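Local atomic coordinates of inactive PncC family protein (PDB entry 5KOL), a protein that belongs to the CinA (PncC) family but lacks nicotinamide-nucleotide amidohydrolase activity, its biological role being unknown. Residues A[54-57]-A[58-61]; A[78-81]-A[82-85]. All blocks are in the same frame, centred on the assembly; numbering follows the deposited sequence.

Both interactions are local folds of the chain, met in series: interaction 1 turns residues 54-61 from helix 46-52 into strand 61-67, and interaction 2 starts helix 81-87 at residues 78-85. They lie on opposite sides of the chain's centre, their centres about 17 and 18 Å from the centre of the chain and 32 Å from each other, with nearest atoms about 16 Å apart, so neither touches the other. Interaction 1 faces the second subunit, which packs on Thr-57 and Pro-58, whereas no other chain of the assembly reaches interaction 2. A glycerol, probably from the crystallisation liquor, lies about 4 Å from the poorly ordered side chain of Glu-55 in interaction 1.

Interaction 1. Residues A[54-57]-A[58-61]; sequences AEDT and PKFY
Asp-56 and Lys-59 both set CG opposite their own carbonyl carbon (chi1 -71° in each), and the fully extended lysine chain then runs alongside the aspartate, pointing the same way. Their ends meet in a salt bridge, Lys-59 NZ to Asp-56 OD1 at 3.1 Å, with the ammonium approaching from above the carboxylate plane. Phe-60 takes the other course: its CG stands between backbone N and carbonyl carbon (chi1 71°), which swings the ring back along the chain. The ring turns its edge to the preceding turn, CD1 lying 3.4 Å from Asp-56 O and CZ 4.4 Å from Ala-54 CB. The turn itself is a type II beta turn from Ala-54 to Thr-57, and a short 3-10 segment, residues 57-59, begins at its last residue. There Lys-59 N bonds to Asp-56 O at 3.1 Å. Thr-57 O is gripped twice: Phe-60 N reaches it at 3.0 Å from above the carbonyl plane, while Tyr-61 N comes in at 2.9 Å almost in line with the C=O bond. Thr-57 CG2 meets the edge of the Tyr-61 ring, 3.8 Å from CD2 and in the ring plane. On the side of the helices, Thr-57 OG1 is hydrogen-bonded to Leu-51 O near the end of helix 46-52, with Ala-54 O also within reach of its one proton, and Phe-60 packs on Ser-26 and Leu-29 of helix 18-31. Tyr-61 lies against helix 46-52 and carries its OH to Thr-38 OG1 on strand 36-40, the neighbour of strand 61-67 in the sheet.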
loop_
_atom_site.group_PDB
_atom_site.type_symbol
_atom_site.label_atom_id
_atom_site.label_comp_id
_atom_site.label_asym_id
_atom_site.label_seq_id
_atom_site.Cartn_x
_atom_site.Cartn_y
_atom_site.Cartn_z
ATOM N N ALA A 54 -9.279 -0.151 9.969
ATOM C CA ALA A 54 -9.967 -0.991 10.926
ATOM C C ALA A 54 -9.531 -0.659 12.351
ATOM O O ALA A 54 -8.498 -0.032 12.603
ATOM C CB ALA A 54 -9.719 -2.471 10.631
ATOM N N GLU A 55 -10.323 -1.171 13.271
ATOM C CA GLU A 55 -10.066 -1.018 14.676
ATOM C C GLU A 55 -8.961 -1.941 15.097
ATOM O O GLU A 55 -8.932 -3.059 14.673
ATOM C CB GLU A 55 -11.291 -1.424 15.485
ATOM C CG GLU A 55 -12.520 -0.589 15.267
ATOM C CD GLU A 55 -12.375 0.809 15.811
ATOM O OE1 GLU A 55 -11.987 0.935 16.984
ATOM O OE2 GLU A 55 -12.643 1.764 15.054
ATOM N N ASP A 56 -8.060 -1.461 15.933
ATOM C CA ASP A 56 -6.991 -2.299 16.483
ATOM C C ASP A 56 -6.178 -2.992 15.386
ATOM O O ASP A 56 -5.713 -4.122 15.554
ATOM C CB ASP A 56 -7.557 -3.319 17.469
ATOM C CG ASP A 56 -8.023 -2.674 18.768
ATOM O OD1 ASP A 56 -8.177 -3.393 19.779
ATOM O OD2 ASP A 56 -8.232 -1.441 18.776
ATOM N N THR A 57 -5.992 -2.292 14.258
ATOM C CA THR A 57 -5.073 -2.739 13.202
ATOM C C THR A 57 -3.743 -3.284 13.718
ATOM O O THR A 57 -3.348 -4.369 13.278
ATOM C CB THR A 57 -4.781 -1.600 12.211
ATOM O OG1 THR A 57 -6.013 -1.054 11.712
ATOM C CG2 THR A 57 -3.948 -2.124 11.034
ATOM N N PRO A 58 -3.016 -2.612 14.624
ATOM C CA PRO A 58 -1.666 -3.094 14.961
ATOM C C PRO A 58 -1.658 -4.432 15.652
ATOM O O PRO A 58 -0.599 -5.062 15.710
ATOM C CB PRO A 58 -1.119 -1.995 15.887
ATOM C CG PRO A 58 -1.995 -0.830 15.672
ATOM C CD PRO A 58 -3.343 -1.410 15.403
ATOM N N LYS A 59 -2.797 -4.885 16.179
ATOM C CA LYS A 59 -2.870 -6.181 16.825
ATOM C C LYS A 59 -2.934 -7.335 15.834
ATOM O O LYS A 59 -2.839 -8.489 16.259
ATOM C CB LYS A 59 -4.080 -6.230 17.765
ATOM C CG LYS A 59 -3.902 -5.365 19.007
ATOM C CD LYS A 59 -5.146 -5.376 19.882
ATOM C CE LYS A 59 -4.919 -4.558 21.147
ATOM N NZ LYS A 59 -6.181 -4.282 21.911
ATOM N N PHE A 60 -3.072 -7.069 14.533
ATOM C CA PHE A 60 -3.110 -8.184 13.591
ATOM C C PHE A 60 -2.515 -7.869 12.224
ATOM O O PHE A 60 -2.342 -8.789 11.417
ATOM C CB PHE A 60 -4.549 -8.688 13.403
ATOM C CG PHE A 60 -5.439 -7.738 12.640
ATOM C CD1 PHE A 60 -6.026 -6.661 13.272
ATOM C CD2 PHE A 60 -5.702 -7.939 11.294
ATOM C CE1 PHE A 60 -6.845 -5.796 12.577
ATOM C CE2 PHE A 60 -6.519 -7.070 10.595
ATOM C CZ PHE A 60 -7.091 -5.999 11.238
ATOM N N TYR A 61 -2.188 -6.603 11.939
ATOM C CA TYR A 61 -1.754 -6.227 10.592
ATOM C C TYR A 61 -0.671 -5.162 10.644
ATOM O O TYR A 61 -0.864 -4.113 11.261
ATOM C CB TYR A 61 -2.936 -5.707 9.763
ATOM C CG TYR A 61 -2.603 -5.270 8.337
ATOM C CD1 TYR A 61 -2.308 -6.208 7.351
ATOM C CD2 TYR A 61 -2.638 -3.921 7.972
ATOM C CE1 TYR A 61 -2.027 -5.809 6.030
ATOM C CE2 TYR A 61 -2.357 -3.509 6.665
ATOM C CZ TYR A 61 -2.059 -4.464 5.702
ATOM O OH TYR A 61 -1.803 -4.068 4.413
#

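Interaction 2. Residues A[78-81]-A[82-85]; sequences SVSQ and QSLE
Ser-80 and Ser-83 meet through a side-chain-to-backbone bond at the start of helix 81-87: Ser-80 OG accepts from Ser-83 N at 3.0 Å. With OG held between backbone N and carbonyl carbon (chi1 82°), the hydroxyl turns to face the first turn of the helix. In one of its two conformers, Ser-83 OG lies 2.7 Å from Ser-80 O and is also bonded to Glu-97 OE1 of helix 92-106, so which acceptor takes its proton is open. Among the backbone bonds, Leu-84 N reaches Ser-80 O at 3.2 Å in the carbonyl plane, and Glu-85 N reaches Gln-81 O at 3.0 Å; these are the opening i to i+4 bonds of the helix. Ser-80 is thus a classical N-cap, its oxygen occupying an amide of the first turn that has no earlier carbonyl of the helix to bond. Glu-97 OE2 accepts from Ser-80 N. Polar side chains meet one turn apart on the exposed side. The amide of Gln-81 and the carboxylate of Glu-85 are stacked, their planes only 3° apart, with Gln-81 CD 3.7 Å from Glu-85 OE2. A water joins the same two groups, donating to Gln-81 OE1 at 3.0 Å and to Glu-85 OE1 at 3.2 Å. The apolar contact lies on the buried side, where Val-79 and Leu-84 cross at about a right angle and Val-79 CG1 touches Leu-84 CG at 3.9 Å. Both side chains pack between helices 70-76 and 92-106, Val-79 on Lys-73 and Met-98, Leu-84 on Met-74 and Val-94.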
loop_
_atom_site.group_PDB
_atom_site.type_symbol
_atom_site.label_atom_id
_atom_site.label_comp_id
_atom_site.label_asym_id
_atom_site.label_seq_id
_atom_site.Cartn_x
_atom_site.Cartn_y
_atom_site.Cartn_z
ATOM N N SER A 78 9.039 -11.940 -4.971
ATOM C CA SER A 78 9.694 -13.141 -5.491
ATOM C C SER A 78 8.783 -13.915 -6.441
ATOM O O SER A 78 8.849 -15.142 -6.511
ATOM C CB SER A 78 10.177 -14.047 -4.352
ATOM O OG SER A 78 10.967 -15.128 -4.833
ATOM N N VAL A 79 7.906 -13.205 -7.157
ATOM C CA VAL A 79 7.191 -13.807 -8.279
ATOM C C VAL A 79 8.204 -14.121 -9.374
ATOM O O VAL A 79 9.019 -13.265 -9.750
ATOM C CB VAL A 79 6.104 -12.860 -8.804
ATOM C CG1 VAL A 79 5.468 -13.439 -10.066
ATOM C CG2 VAL A 79 5.037 -12.565 -7.716
ATOM N N SER A 80 8.180 -15.349 -9.886
ATOM C CA SER A 80 9.206 -15.755 -10.838
ATOM C C SER A 80 8.922 -15.171 -12.218
ATOM O O SER A 80 7.772 -15.102 -12.660
ATOM C CB SER A 80 9.305 -17.281 -10.928
ATOM O OG SER A 80 8.317 -17.807 -11.792
ATOM N N GLN A 81 9.994 -14.741 -12.885
ATOM C CA GLN A 81 9.911 -14.273 -14.264
ATOM C C GLN A 81 9.255 -15.302 -15.174
ATOM O O GLN A 81 8.458 -14.941 -16.042
ATOM C CB GLN A 81 11.319 -13.937 -14.777
ATOM C CG GLN A 81 11.357 -13.179 -16.092
ATOM C CD GLN A 81 12.777 -13.056 -16.642
ATOM O OE1 GLN A 81 13.418 -14.049 -16.951
ATOM N NE2 GLN A 81 13.274 -11.838 -16.725
ATOM N N GLN A 82 9.594 -16.586 -15.010
ATOM C CA GLN A 82 8.969 -17.622 -15.830
ATOM C C GLN A 82 7.450 -17.625 -15.674
ATOM O O GLN A 82 6.717 -17.756 -16.663
ATOM C CB GLN A 82 9.552 -18.990 -15.483
ATOM C CG GLN A 82 11.080 -19.037 -15.689
ATOM C CD GLN A 82 11.900 -18.940 -14.390
ATOM O OE1 GLN A 82 11.862 -17.926 -13.672
ATOM N NE2 GLN A 82 12.704 -19.974 -14.126
ATOM N N SER A 83 6.951 -17.485 -14.448
ATOM C CA SER A 83 5.505 -17.539 -14.254
ATOM C C SER A 83 4.811 -16.347 -14.913
ATOM O O SER A 83 3.710 -16.497 -15.460
ATOM C CB SER A 83 5.171 -17.610 -12.765
ATOM O OG SER A 83 5.454 -16.394 -12.103
ATOM N N LEU A 84 5.435 -15.167 -14.870
ATOM C CA LEU A 84 4.865 -13.985 -15.517
ATOM C C LEU A 84 4.853 -14.143 -17.032
ATOM O O LEU A 84 3.859 -13.809 -17.694
ATOM C CB LEU A 84 5.668 -12.745 -15.116
ATOM C CG LEU A 84 5.443 -12.189 -13.714
ATOM C CD1 LEU A 84 6.550 -11.238 -13.375
ATOM C CD2 LEU A 84 4.091 -11.477 -13.604
ATOM N N GLU A 85 5.956 -14.649 -17.602
ATOM C CA GLU A 85 6.012 -14.888 -19.042
ATOM C C GLU A 85 4.990 -15.935 -19.494
ATOM O O GLU A 85 4.385 -15.792 -20.562
ATOM C CB GLU A 85 7.437 -15.299 -19.449
ATOM C CG GLU A 85 8.518 -14.331 -18.917
ATOM C CD GLU A 85 9.937 -14.604 -19.448
ATOM O OE1 GLU A 85 10.320 -15.789 -19.592
ATOM O OE2 GLU A 85 10.675 -13.618 -19.676
HETATM O O HOH W 1 12.615 -16.857 -17.687
#